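Local coordinates for protein arsenate Reductase (Corynebacterium glutamicum, PDB 3T38) that reduces arsenate to arsenite in a thioredoxin-dependent reaction, as part of arsenic resistance, using a low molecular weight tyrosine phosphatase fold, at residues V43-T48 and P143-D148; A98-S103 and R134-S139; V150-D155 and P167-K172; I13-A18 and Y37-Y42; P80-L85 and S108-R113. One frame throughout, in Å; residues are numbered along the deposited sequence.

Overall arrangement
From the N terminus, contact 4 is the first to close, pairing helices 10-24 and 31-49 of the N-terminal part beside the bound dithiane. Contact 1 starts farther along helix 31-49 and reaches residue 148, so the long loop it closes contains both contact 5 and contact 2. Those two cross: contact 5 pairs strands 83-88 and 111-116, while contact 2 takes the helix between them, 94-106, and joins it to the loop after helix 125-133. Contact 3 follows in series, closing a short loop between helix 148-153 and the approach to strand 173-176. It touches contacts 1 and 5. Contacts 1, 3 and 4 all meet the second subunit.

Contact 1. Residues V43-T48 and P143-D148; sequences VSLART and PKPLTD
Pro-143 meets Leu-45 of helix 31-49 through its carbonyl and not its ring, O lying 3.7 Å from Leu-45 CD2. The leucine holds CG anti to its own carbonyl carbon (chi1 -68°), and CD2 is the branch that reaches the loop. Lys-144 comes next with its backbone and first methylene, CA approaching the same CD2 to 4.1 Å. Its chain then bends at chi3 and chi4 and takes NZ off to the carbonyls of Phe-142 and Ser-114. Pro-145 brings its ring against the helix: CD is 4.2 Å from Leu-45 CD2, CG is 4.1 Å from Ser-44 CB, and the Arg-47 guanidinium approaches CG obliquely. That guanidinium lies with one face over Ser-44 CA, while NH1 bonds to Leu-146 O of the second subunit; Ser-44 OG bonds to Glu-40 O. Leu-146 turns instead to Leu-85 and Ile-87 of the sheet. Asp-148, at the end of the segment, pairs with Arg-36 of the second subunit. Lys-144 N bonds to Asn-91, which by sequence belongs to the CX5R P-loop, so helix 31-49 of the N-terminal part packs here on a loop of the low molecular weight phosphatase fold, at the dimer interface.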
# COMPACT_ATOMS: atom_id res chain seq x y z
N VAL A 43 7.06 2.81 -3.39
CA VAL A 43 7.29 2.17 -2.12
C VAL A 43 6.38 0.99 -1.96
O VAL A 43 6.90 -0.13 -1.63
CB VAL A 43 7.27 3.15 -0.90
CG1 VAL A 43 7.31 2.34 0.42
CG2 VAL A 43 8.51 4.07 -0.96
N SER A 44 5.10 1.15 -2.31
CA SER A 44 4.19 -0.01 -2.37
C SER A 44 4.74 -1.20 -3.13
O SER A 44 4.70 -2.37 -2.66
CB SER A 44 2.85 0.40 -3.00
OG SER A 44 2.20 1.16 -1.97
N LEU A 45 5.21 -0.92 -4.35
CA LEU A 45 5.72 -2.04 -5.15
C LEU A 45 7.01 -2.57 -4.59
O LEU A 45 7.27 -3.81 -4.64
CB LEU A 45 5.86 -1.63 -6.62
CG LEU A 45 4.49 -1.37 -7.31
CD1 LEU A 45 4.75 -0.82 -8.71
CD2 LEU A 45 3.68 -2.64 -7.39
N ALA A 46 7.83 -1.66 -4.03
CA ALA A 46 9.12 -2.08 -3.50
C ALA A 46 8.96 -3.09 -2.39
O ALA A 46 9.81 -3.96 -2.20
CB ALA A 46 9.90 -0.90 -3.01
N ARG A 47 7.86 -2.98 -1.64
CA ARG A 47 7.63 -3.87 -0.47
C ARG A 47 7.59 -5.34 -0.86
O ARG A 47 8.12 -6.19 -0.12
CB ARG A 47 6.36 -3.46 0.25
CG ARG A 47 6.54 -2.22 1.14
CD ARG A 47 5.31 -1.99 2.08
NE ARG A 47 4.09 -2.26 1.34
CZ ARG A 47 3.19 -1.34 0.97
NH1 ARG A 47 3.33 -0.01 1.24
NH2 ARG A 47 2.13 -1.78 0.32
N THR A 48 7.01 -5.62 -2.02
CA THR A 48 6.76 -7.02 -2.43
C THR A 48 7.71 -7.45 -3.52
O THR A 48 8.05 -8.62 -3.61
CB THR A 48 5.30 -7.24 -2.92
OG1 THR A 48 4.92 -6.16 -3.80
CG2 THR A 48 4.34 -7.21 -1.69
N PRO A 143 2.23 -7.85 -10.39
CA PRO A 143 1.34 -7.88 -9.19
C PRO A 143 1.39 -6.57 -8.48
O PRO A 143 2.45 -5.93 -8.45
CB PRO A 143 1.98 -8.96 -8.30
CG PRO A 143 2.97 -9.71 -9.25
CD PRO A 143 3.44 -8.65 -10.20
N LYS A 144 0.28 -6.15 -7.89
CA LYS A 144 0.24 -4.80 -7.26
C LYS A 144 -0.78 -4.87 -6.16
O LYS A 144 -1.75 -5.62 -6.30
CB LYS A 144 -0.15 -3.74 -8.27
CG LYS A 144 -1.56 -3.88 -8.95
CD LYS A 144 -1.65 -3.13 -10.35
CE LYS A 144 -1.16 -4.05 -11.54
NZ LYS A 144 -1.92 -5.36 -11.45
N PRO A 145 -0.61 -4.07 -5.09
CA PRO A 145 -1.65 -4.15 -4.06
C PRO A 145 -2.94 -3.46 -4.43
O PRO A 145 -2.95 -2.41 -5.12
CB PRO A 145 -1.05 -3.39 -2.87
CG PRO A 145 -0.17 -2.27 -3.52
CD PRO A 145 0.30 -2.91 -4.91
N LEU A 146 -4.03 -3.98 -3.87
CA LEU A 146 -5.31 -3.28 -3.88
C LEU A 146 -5.21 -1.86 -3.33
O LEU A 146 -4.64 -1.63 -2.28
CB LEU A 146 -6.31 -4.06 -3.04
CG LEU A 146 -7.75 -3.57 -3.14
CD1 LEU A 146 -8.25 -3.59 -4.66
CD2 LEU A 146 -8.51 -4.54 -2.17
N THR A 147 -5.80 -0.91 -4.02
CA THR A 147 -5.81 0.48 -3.54
C THR A 147 -7.25 1.00 -3.72
O THR A 147 -8.04 0.43 -4.45
CB THR A 147 -4.85 1.37 -4.33
OG1 THR A 147 -5.18 1.29 -5.72
CG2 THR A 147 -3.31 0.98 -4.10
N ASP A 148 -7.59 2.03 -2.98
CA ASP A 148 -8.96 2.50 -2.91
C ASP A 148 -9.35 3.18 -4.19
O ASP A 148 -10.47 3.02 -4.64
CB ASP A 148 -9.09 3.53 -1.75
CG ASP A 148 -10.53 3.88 -1.44
OD1 ASP A 148 -11.26 2.98 -0.95
OD2 ASP A 148 -10.89 5.05 -1.65

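Contact 2. Residues A98-S103 and R134-S139; sequences ASALLS and RGVNIS
Val-136 holds CG1 anti to its backbone N (chi1 169°), and this rotation splits its two methyls between neighbouring residues of helix 94-106: CG1 sits 3.9 Å from Ala-100 CB, and CG2 is 4.1 Å from Leu-101 CD2. Arg-134 is bent at chi3 (-94°), which brings its guanidinium face to Leu-101 CD2, with NH2 4.0 Å from that methyl; the arginine and leucine chains cross at about a right angle. NH2 also forms a salt bridge with Asp-198 of helix 190-211, so the methyl lies beside an arginine already held by charge. Between Arg-134 and Val-136, Gly-135 is the C-prime residue of a Schellman motif that ends helix 125-133, Val-136 N returning to Leu-131 O, and the chain leaves that motif to run past helix 94-106 of the phosphatase domain. Ile-138 adds a second methyl to Ala-100, its CD1 3.9 Å from Ala-100 CB, and packs behind on Leu-128 and Leu-131. The polar link is a water that donates to both backbones, at 2.8 Å from Ala-100 O and 2.7 Å from Asn-137 O. Asn-137 O also lies 3.7 Å from Ala-100 CB.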
# COMPACT_ATOMS: atom_id res chain seq x y z
N ALA A 98 -8.04 -13.46 -15.10
CA ALA A 98 -9.36 -12.94 -15.35
C ALA A 98 -9.24 -11.61 -16.10
O ALA A 98 -9.97 -11.34 -17.05
CB ALA A 98 -10.12 -12.74 -14.07
N SER A 99 -8.31 -10.78 -15.65
CA SER A 99 -8.17 -9.48 -16.23
C SER A 99 -7.75 -9.55 -17.70
O SER A 99 -8.25 -8.77 -18.53
CB SER A 99 -7.12 -8.64 -15.43
OG SER A 99 -6.82 -7.42 -16.13
N ALA A 100 -6.81 -10.45 -18.01
CA ALA A 100 -6.29 -10.54 -19.37
C ALA A 100 -7.31 -11.17 -20.32
O ALA A 100 -7.36 -10.80 -21.49
CB ALA A 100 -4.90 -11.29 -19.42
N LEU A 101 -8.14 -12.07 -19.81
CA LEU A 101 -9.16 -12.72 -20.65
C LEU A 101 -10.21 -11.64 -20.97
O LEU A 101 -10.58 -11.43 -22.13
CB LEU A 101 -9.71 -14.00 -19.96
CG LEU A 101 -8.80 -15.27 -19.93
CD1 LEU A 101 -9.31 -16.51 -19.11
CD2 LEU A 101 -8.57 -15.79 -21.36
N LEU A 102 -10.63 -10.87 -19.98
CA LEU A 102 -11.64 -9.84 -20.31
C LEU A 102 -11.12 -8.79 -21.29
O LEU A 102 -11.82 -8.42 -22.22
CB LEU A 102 -12.28 -9.22 -19.01
CG LEU A 102 -13.35 -8.14 -19.16
CD1 LEU A 102 -14.52 -8.61 -20.02
CD2 LEU A 102 -13.87 -7.66 -17.80
N SER A 103 -9.89 -8.33 -21.12
CA SER A 103 -9.34 -7.37 -22.10
C SER A 103 -9.28 -7.95 -23.48
O SER A 103 -9.51 -7.26 -24.46
CB SER A 103 -7.95 -6.82 -21.68
OG SER A 103 -8.03 -6.31 -20.33
N ARG A 134 -1.95 -19.50 -26.13
CA ARG A 134 -3.26 -19.44 -26.73
C ARG A 134 -3.53 -18.01 -27.15
O ARG A 134 -4.68 -17.61 -27.30
CB ARG A 134 -4.36 -19.93 -25.77
CG ARG A 134 -4.54 -19.07 -24.54
CD ARG A 134 -5.60 -19.65 -23.64
NE ARG A 134 -6.88 -19.05 -23.93
CZ ARG A 134 -8.05 -19.52 -23.54
NH1 ARG A 134 -8.10 -20.66 -22.83
NH2 ARG A 134 -9.16 -18.86 -23.89
N GLY A 135 -2.46 -17.26 -27.34
CA GLY A 135 -2.52 -15.94 -27.93
C GLY A 135 -3.23 -14.88 -27.12
O GLY A 135 -3.93 -14.05 -27.69
N VAL A 136 -3.07 -14.90 -25.80
CA VAL A 136 -3.66 -13.85 -25.00
C VAL A 136 -2.54 -12.96 -24.45
O VAL A 136 -1.69 -13.45 -23.70
CB VAL A 136 -4.52 -14.37 -23.82
CG1 VAL A 136 -4.86 -13.17 -22.86
CG2 VAL A 136 -5.78 -15.07 -24.31
N ASN A 137 -2.57 -11.68 -24.83
CA ASN A 137 -1.62 -10.68 -24.38
C ASN A 137 -1.70 -10.42 -22.86
O ASN A 137 -2.81 -10.23 -22.29
CB ASN A 137 -1.78 -9.39 -25.16
CG ASN A 137 -1.96 -9.62 -26.69
OD1 ASN A 137 -1.36 -10.53 -27.30
ND2 ASN A 137 -2.79 -8.76 -27.30
N ILE A 138 -0.52 -10.42 -22.23
CA ILE A 138 -0.39 -10.47 -20.77
C ILE A 138 0.94 -9.82 -20.38
O ILE A 138 1.45 -10.02 -19.24
CB ILE A 138 -0.48 -11.94 -20.27
CG1 ILE A 138 -0.23 -12.09 -18.77
CG2 ILE A 138 0.53 -12.83 -20.99
CD1 ILE A 138 -1.30 -11.56 -17.84
N SER A 139 1.51 -9.03 -21.29
CA SER A 139 2.93 -8.70 -21.19
C SER A 139 3.33 -7.64 -20.14
O SER A 139 4.22 -7.91 -19.31
CB SER A 139 3.53 -8.42 -22.58
OG SER A 139 3.21 -9.50 -23.47
O HOH W 1 -5.38 -9.67 -23.09

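Contact 3. Residues V150-D155 and P167-K172; sequences VIRASD and PMYPGK
Lys-172 drives its ammonium group into the carbonyls at the C-terminal end of helix 148-153, just where the chain passes into strand 156-159 of the parallel sheet of the low molecular weight phosphatase fold; the lysine itself directly precedes edge strand 173-176. This is the tight part of the contact. NZ donates to Arg-152 O at 2.7 Å, coming from above the carbonyl plane with a C=O...N angle of 110°, and to Ser-154 O at 2.8 Å, in the carbonyl plane. A weak third bond reaches Ile-151 O at 3.3 Å. The lysine chain runs extended along the Ser-154 carbonyl, its CG 3.4 Å from Ser-154 O, and then turns at chi4 (-63°) to place NZ among its acceptors. Three carbonyls near a helix end should suit a positive charge. Asp-155 turns its carboxylate elsewhere, to Gln-83 N. Beside the lysine, Ile-151 fills the apolar part with two methyls, CD1 against Pro-167 CD at 3.7 Å and CG2 at the edge of the Tyr-169 ring.

The turn at Pro-170 and Gly-171 is the loose, exposed side and adds little to the contact. Toward the dimer interface, with longer contacts than the lysine's, Arg-152 lies across one face of Tyr-169, CG 4.3 Å from the ring centroid in a CH-pi contact, with guanidinium and ring planes 45° apart. Phe-39 of the second subunit adds a cation-pi contact to the arginine. Asp-148 binds both partners, OD2 in a salt bridge with Arg-152 NE and OD1 by a hydrogen bond to Tyr-169 OH.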
# COMPACT_ATOMS: atom_id res chain seq x y z
N VAL A 150 -8.87 2.57 -7.27
CA VAL A 150 -9.37 1.65 -8.30
C VAL A 150 -10.68 0.96 -7.96
O VAL A 150 -11.40 0.57 -8.88
CB VAL A 150 -8.30 0.65 -8.84
CG1 VAL A 150 -7.05 1.47 -9.28
CG2 VAL A 150 -7.94 -0.40 -7.78
N ILE A 151 -10.99 0.85 -6.66
CA ILE A 151 -12.26 0.36 -6.26
C ILE A 151 -13.29 1.42 -6.59
O ILE A 151 -14.31 1.12 -7.20
CB ILE A 151 -12.31 -0.02 -4.77
CG1 ILE A 151 -11.30 -1.16 -4.44
CG2 ILE A 151 -13.74 -0.47 -4.39
CD1 ILE A 151 -10.99 -1.24 -2.85
N ARG A 152 -13.02 2.66 -6.23
CA ARG A 152 -13.98 3.78 -6.46
C ARG A 152 -14.30 3.97 -7.94
O ARG A 152 -15.43 4.34 -8.34
CB ARG A 152 -13.43 5.07 -5.91
CG ARG A 152 -13.40 5.15 -4.38
CD ARG A 152 -13.02 6.55 -3.91
NE ARG A 152 -12.94 6.70 -2.46
CZ ARG A 152 -13.83 7.38 -1.74
NH1 ARG A 152 -14.89 7.96 -2.33
NH2 ARG A 152 -13.68 7.46 -0.44
N ALA A 153 -13.29 3.72 -8.78
CA ALA A 153 -13.51 3.94 -10.21
C ALA A 153 -14.38 2.80 -10.76
O ALA A 153 -14.98 2.97 -11.77
CB ALA A 153 -12.14 3.99 -10.94
N SER A 154 -14.36 1.61 -10.14
CA SER A 154 -14.84 0.41 -10.77
C SER A 154 -16.40 0.36 -10.82
O SER A 154 -17.07 0.79 -9.88
CB SER A 154 -14.26 -0.81 -10.05
OG SER A 154 -12.85 -0.89 -10.27
N ASP A 155 -16.97 -0.11 -11.93
CA ASP A 155 -18.43 -0.43 -12.01
C ASP A 155 -18.69 -1.90 -11.58
O ASP A 155 -19.77 -2.21 -11.14
CB ASP A 155 -18.98 -0.22 -13.43
CG ASP A 155 -18.79 1.20 -13.92
OD1 ASP A 155 -19.51 2.10 -13.45
OD2 ASP A 155 -17.88 1.46 -14.75
N PRO A 167 -13.40 -2.56 0.57
CA PRO A 167 -14.58 -1.82 1.06
C PRO A 167 -15.75 -1.89 0.09
O PRO A 167 -15.57 -1.95 -1.13
CB PRO A 167 -14.07 -0.36 1.23
CG PRO A 167 -12.74 -0.29 0.51
CD PRO A 167 -12.18 -1.74 0.67
N MSE A 168 -16.94 -1.87 0.66
CA MSE A 168 -18.17 -2.06 -0.06
C MSE A 168 -18.88 -0.75 -0.48
O MSE A 168 -19.80 -0.35 0.18
CB MSE A 168 -19.09 -2.84 0.87
CG MSE A 168 -19.79 -3.97 0.19
SE MSE A 168 -18.57 -5.32 -0.55
CE MSE A 168 -18.89 -6.72 0.81
N TYR A 169 -18.46 -0.11 -1.57
CA TYR A 169 -19.10 1.14 -2.03
C TYR A 169 -20.40 0.91 -2.78
O TYR A 169 -20.48 -0.00 -3.60
CB TYR A 169 -18.15 1.99 -2.92
CG TYR A 169 -16.92 2.52 -2.22
CD1 TYR A 169 -17.00 3.59 -1.34
CD2 TYR A 169 -15.68 1.93 -2.42
CE1 TYR A 169 -15.88 4.07 -0.68
CE2 TYR A 169 -14.54 2.41 -1.77
CZ TYR A 169 -14.64 3.48 -0.91
OH TYR A 169 -13.52 3.95 -0.26
N PRO A 170 -21.42 1.75 -2.52
CA PRO A 170 -22.65 1.74 -3.36
C PRO A 170 -22.39 2.21 -4.78
O PRO A 170 -21.41 2.94 -5.02
CB PRO A 170 -23.60 2.72 -2.65
CG PRO A 170 -22.74 3.53 -1.79
CD PRO A 170 -21.54 2.71 -1.40
N GLY A 171 -23.26 1.82 -5.71
CA GLY A 171 -23.19 2.26 -7.10
C GLY A 171 -22.44 1.27 -7.96
O GLY A 171 -22.03 1.60 -9.07
N LYS A 172 -22.26 0.04 -7.46
CA LYS A 172 -21.36 -0.93 -8.05
C LYS A 172 -21.87 -2.37 -7.97
O LYS A 172 -22.52 -2.75 -6.99
CB LYS A 172 -20.01 -0.88 -7.32
CG LYS A 172 -19.30 0.45 -7.31
CD LYS A 172 -17.92 0.39 -6.62
CE LYS A 172 -17.45 1.88 -6.36
NZ LYS A 172 -17.29 2.51 -7.67

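Contact 4. Residues I13-A18 and Y37-Y42; sequences ILNRIA and YIFESY. With D1D ((4S,5S)-1,2-dithiane-4,5-diol), chain C.
Leu-14 stands over the face of Tyr-42 at about a right angle, its CD1 3.4 Å from the ring centroid, a close CH-pi contact. With CG anti to its carbonyl carbon (chi1 -60°), the leucine sends both methyls to that ring while CB meets a second one, lying 3.5 Å from Phe-39 CE2. Tyr-42 is held at its far end by a hydrogen bond between OH and His-10 ND1. Phe-39 itself is met at its edge by Asn-15: OD1 comes 3.0 Å from CZ, the amide and ring planes turned 58° apart. Ile-38, one residue before Phe-39, points at the facing helix, its CG2 3.5 Å from Ala-18 CB and its CG1 arm aimed at Leu-14 and Ile-17. The placing of its CD1 is doubtful, since the model brings it too near Leu-14 O. The axes of the two short segments approach to 9.6 Å and run at 139°, roughly antiparallel. Phe-39 also packs on Tyr-169 of the second subunit. Tyr-37 and Glu-40 take no part in this packing; they belong to the pocket of the bound dithiane with Thr-33, Arg-36 and Arg-66. The ligand's C4 sits 3.4 Å above the Tyr-37 ring plane, so helix 31-49 of this N-terminal helical pair also forms a wall of the dithiane site.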
# COMPACT_ATOMS: atom_id res chain seq x y z
N ILE A 13 15.04 10.07 -10.22
CA ILE A 13 14.19 9.67 -11.34
C ILE A 13 12.73 9.91 -11.00
O ILE A 13 12.04 10.55 -11.77
CB ILE A 13 14.42 8.22 -11.74
CG1 ILE A 13 15.89 8.04 -12.14
CG2 ILE A 13 13.43 7.80 -12.84
CD1 ILE A 13 16.87 8.30 -10.90
N LEU A 14 12.31 9.38 -9.84
CA LEU A 14 10.95 9.57 -9.28
C LEU A 14 10.60 11.07 -9.19
O LEU A 14 9.48 11.48 -9.51
CB LEU A 14 10.79 8.82 -7.92
CG LEU A 14 10.98 7.28 -7.89
CD1 LEU A 14 10.99 6.66 -6.46
CD2 LEU A 14 9.91 6.52 -8.75
N ASN A 15 11.54 11.90 -8.77
CA ASN A 15 11.28 13.34 -8.77
C ASN A 15 10.92 13.85 -10.17
O ASN A 15 10.00 14.67 -10.30
CB ASN A 15 12.49 14.14 -8.25
CG ASN A 15 12.67 14.05 -6.78
OD1 ASN A 15 11.71 13.88 -6.02
ND2 ASN A 15 13.92 14.18 -6.34
N ARG A 16 11.63 13.36 -11.20
CA ARG A 16 11.38 13.79 -12.58
C ARG A 16 9.99 13.42 -13.09
O ARG A 16 9.29 14.27 -13.64
CB ARG A 16 12.48 13.36 -13.55
CG ARG A 16 12.28 13.89 -14.98
CD ARG A 16 13.13 13.14 -16.04
NE ARG A 16 13.05 11.69 -15.86
CZ ARG A 16 12.00 10.95 -16.21
NH1 ARG A 16 10.95 11.53 -16.80
NH2 ARG A 16 12.00 9.64 -16.01
N ILE A 17 9.59 12.18 -12.83
CA ILE A 17 8.24 11.65 -13.08
C ILE A 17 7.11 12.41 -12.34
O ILE A 17 6.06 12.71 -12.93
CB ILE A 17 8.19 10.11 -12.76
CG1 ILE A 17 9.14 9.32 -13.68
CG2 ILE A 17 6.78 9.54 -12.93
CD1 ILE A 17 9.54 7.99 -13.07
N ALA A 18 7.30 12.75 -11.07
CA ALA A 18 6.32 13.56 -10.37
C ALA A 18 6.14 14.97 -10.99
O ALA A 18 5.02 15.45 -11.09
CB ALA A 18 6.69 13.68 -8.91
N TYR A 37 1.40 10.18 -5.12
CA TYR A 37 1.02 9.08 -5.98
C TYR A 37 2.20 8.33 -6.49
O TYR A 37 2.28 7.08 -6.41
CB TYR A 37 0.11 9.51 -7.12
CG TYR A 37 -1.29 9.11 -6.81
CD1 TYR A 37 -1.81 7.90 -7.30
CD2 TYR A 37 -2.11 9.91 -6.04
CE1 TYR A 37 -3.15 7.51 -6.99
CE2 TYR A 37 -3.44 9.53 -5.74
CZ TYR A 37 -3.94 8.35 -6.21
OH TYR A 37 -5.24 7.99 -5.87
N ILE A 38 3.16 9.06 -6.99
CA ILE A 38 4.32 8.36 -7.51
C ILE A 38 5.25 7.74 -6.46
O ILE A 38 5.71 6.60 -6.65
CB ILE A 38 5.01 9.22 -8.52
CG1 ILE A 38 6.33 8.61 -8.89
CG2 ILE A 38 5.17 10.61 -7.98
CD1 ILE A 38 7.41 9.59 -8.80
N PHE A 39 5.57 8.46 -5.40
CA PHE A 39 6.50 7.91 -4.42
C PHE A 39 5.85 6.79 -3.59
O PHE A 39 6.53 5.81 -3.26
CB PHE A 39 7.08 8.96 -3.49
CG PHE A 39 8.13 9.85 -4.16
CD1 PHE A 39 7.75 11.06 -4.76
CD2 PHE A 39 9.47 9.49 -4.14
CE1 PHE A 39 8.67 11.89 -5.37
CE2 PHE A 39 10.43 10.34 -4.76
CZ PHE A 39 10.03 11.53 -5.38
N GLU A 40 4.56 6.95 -3.26
CA GLU A 40 3.85 5.93 -2.51
C GLU A 40 3.68 4.70 -3.36
O GLU A 40 3.80 3.56 -2.88
CB GLU A 40 2.52 6.44 -1.95
CG GLU A 40 2.71 7.57 -0.93
CD GLU A 40 3.53 7.15 0.33
OE1 GLU A 40 3.83 5.96 0.54
OE2 GLU A 40 3.88 8.04 1.13
N SER A 41 3.39 4.89 -4.65
CA SER A 41 3.30 3.73 -5.52
C SER A 41 4.60 2.92 -5.64
O SER A 41 4.56 1.67 -5.63
CB SER A 41 2.84 4.14 -6.91
OG SER A 41 1.47 4.37 -6.85
N TYR A 42 5.71 3.64 -5.79
CA TYR A 42 7.05 3.08 -5.79
C TYR A 42 7.34 2.24 -4.54
O TYR A 42 7.80 1.12 -4.63
CB TYR A 42 8.04 4.20 -5.82
CG TYR A 42 9.49 3.72 -5.83
CD1 TYR A 42 10.27 3.82 -4.68
CD2 TYR A 42 10.05 3.21 -6.98
CE1 TYR A 42 11.59 3.39 -4.68
CE2 TYR A 42 11.35 2.77 -7.01
CZ TYR A 42 12.12 2.85 -5.85
OH TYR A 42 13.41 2.41 -5.88
S1 D1D C . -1.22 7.08 -0.01
C1 D1D C . -1.47 8.85 0.31
C2 D1D C . -2.36 9.39 -0.75
O2 D1D C . -2.35 10.76 -0.64
C3 D1D C . -1.66 9.24 -2.08
O3 D1D C . -2.05 10.35 -2.74
C4 D1D C . -2.04 8.07 -2.95
S4 D1D C . -1.22 6.59 -2.25

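Contact 5. Residues P80-L85 and S108-R113; sequences PVPQVL and SSVEVR
Gln-83, Val-84 and Leu-85 pair in parallel with Glu-111, Val-112 and Arg-113, the two strands of the beta-alpha-beta unit whose connecting helix is 94-106. Glu-111 N bonds to Pro-82 O at 2.9 Å. Val-84 then straddles Val-112, its N donating to Glu-111 O at 2.9 Å and its O accepting from Arg-113 N at 2.7 Å. On the face of Gln-83 and Arg-113 the side chains add a second set of bonds. Gln-83, bent at chi2 (-90°), lies side by side with Glu-111, its amide plane 75° from the carboxylate. NE2 donates to Val-81 O at 2.9 Å, in the plane of its own amide, and weakly to Glu-111 OE2, which is also bonded to His-68. OE1 takes the Arg-113 guanidinium at its edge, NH1 at 3.0 Å and, weakly, NH2 at 3.3 Å. The glutamine is thus fixed from both ends of its amide. In the phosphatase fold these are the first two strands of a four-stranded sheet ordered 2-1-3-4, with 83-88 inside and 111-116 outermost, and helix 55-73 packs on the Gln-83 face. Val-84 and Val-112 point to the other face, against Leu-102 of helix 94-106. A water accepts from Arg-113 NH1 at 2.9 Å and donates weakly to Val-84 O.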
# COMPACT_ATOMS: atom_id res chain seq x y z
N PRO A 80 -16.70 7.55 -19.80
CA PRO A 80 -15.90 6.37 -19.57
C PRO A 80 -16.62 5.06 -19.97
O PRO A 80 -17.84 4.91 -19.84
CB PRO A 80 -15.61 6.44 -18.07
CG PRO A 80 -16.75 7.21 -17.51
CD PRO A 80 -17.08 8.22 -18.54
N VAL A 81 -15.84 4.13 -20.50
CA VAL A 81 -16.30 2.77 -20.72
C VAL A 81 -16.47 2.13 -19.32
O VAL A 81 -15.94 2.65 -18.35
CB VAL A 81 -15.26 2.02 -21.62
CG1 VAL A 81 -15.24 2.65 -23.06
CG2 VAL A 81 -13.85 2.11 -21.02
N PRO A 82 -17.23 1.03 -19.22
CA PRO A 82 -17.26 0.26 -17.96
C PRO A 82 -15.88 -0.06 -17.45
O PRO A 82 -14.98 -0.34 -18.23
CB PRO A 82 -17.96 -1.05 -18.36
CG PRO A 82 -18.83 -0.64 -19.56
CD PRO A 82 -18.05 0.43 -20.28
N GLN A 83 -15.74 -0.04 -16.14
CA GLN A 83 -14.49 -0.21 -15.43
C GLN A 83 -14.63 -1.46 -14.56
O GLN A 83 -15.53 -1.55 -13.73
CB GLN A 83 -14.26 0.99 -14.56
CG GLN A 83 -14.53 2.41 -15.27
CD GLN A 83 -13.26 2.95 -15.96
OE1 GLN A 83 -12.19 3.01 -15.34
NE2 GLN A 83 -13.37 3.32 -17.21
N VAL A 84 -13.76 -2.44 -14.75
CA VAL A 84 -13.87 -3.70 -14.02
C VAL A 84 -12.59 -3.98 -13.25
O VAL A 84 -11.48 -3.68 -13.75
CB VAL A 84 -14.12 -4.82 -15.00
CG1 VAL A 84 -14.21 -6.17 -14.31
CG2 VAL A 84 -15.37 -4.51 -15.86
N LEU A 85 -12.73 -4.52 -12.02
CA LEU A 85 -11.62 -4.82 -11.20
C LEU A 85 -11.68 -6.28 -10.70
O LEU A 85 -12.71 -6.71 -10.16
CB LEU A 85 -11.62 -3.86 -10.00
CG LEU A 85 -10.59 -4.27 -8.92
CD1 LEU A 85 -9.13 -4.01 -9.30
CD2 LEU A 85 -10.85 -3.69 -7.57
N SER A 108 -10.92 -2.23 -26.11
CA SER A 108 -11.23 -0.86 -25.68
C SER A 108 -12.59 -0.60 -25.07
O SER A 108 -12.83 0.48 -24.52
CB SER A 108 -11.23 0.02 -26.94
OG SER A 108 -9.92 0.34 -27.28
N SER A 109 -13.52 -1.55 -25.26
CA SER A 109 -14.88 -1.45 -24.68
C SER A 109 -14.95 -1.50 -23.16
O SER A 109 -15.97 -1.13 -22.62
CB SER A 109 -15.80 -2.53 -25.21
OG SER A 109 -15.67 -2.58 -26.59
N VAL A 110 -13.90 -1.99 -22.48
CA VAL A 110 -13.85 -1.85 -21.03
C VAL A 110 -12.42 -1.42 -20.56
O VAL A 110 -11.42 -1.60 -21.31
CB VAL A 110 -14.46 -3.10 -20.23
CG1 VAL A 110 -15.84 -3.50 -20.79
CG2 VAL A 110 -13.62 -4.26 -20.33
N GLU A 111 -12.33 -0.80 -19.39
CA GLU A 111 -11.07 -0.66 -18.70
C GLU A 111 -10.97 -1.75 -17.63
O GLU A 111 -11.79 -1.82 -16.76
CB GLU A 111 -10.91 0.74 -18.10
CG GLU A 111 -11.07 1.81 -19.17
CD GLU A 111 -10.14 3.01 -18.94
OE1 GLU A 111 -8.92 2.78 -18.78
OE2 GLU A 111 -10.66 4.16 -18.92
N VAL A 112 -9.96 -2.61 -17.70
CA VAL A 112 -9.91 -3.73 -16.74
C VAL A 112 -8.70 -3.54 -15.84
O VAL A 112 -7.64 -3.21 -16.32
CB VAL A 112 -9.82 -5.09 -17.47
CG1 VAL A 112 -10.18 -6.28 -16.47
CG2 VAL A 112 -10.80 -5.16 -18.70
N ARG A 113 -8.85 -3.82 -14.52
CA ARG A 113 -7.77 -3.74 -13.56
C ARG A 113 -7.70 -4.96 -12.73
O ARG A 113 -8.70 -5.69 -12.56
CB ARG A 113 -8.00 -2.57 -12.65
CG ARG A 113 -8.24 -1.33 -13.44
CD ARG A 113 -8.11 -0.09 -12.58
NE ARG A 113 -8.08 1.15 -13.37
CZ ARG A 113 -9.15 1.83 -13.78
NH1 ARG A 113 -10.37 1.34 -13.57
NH2 ARG A 113 -9.00 2.99 -14.44
O HOH W 2 -11.46 -1.12 -12.43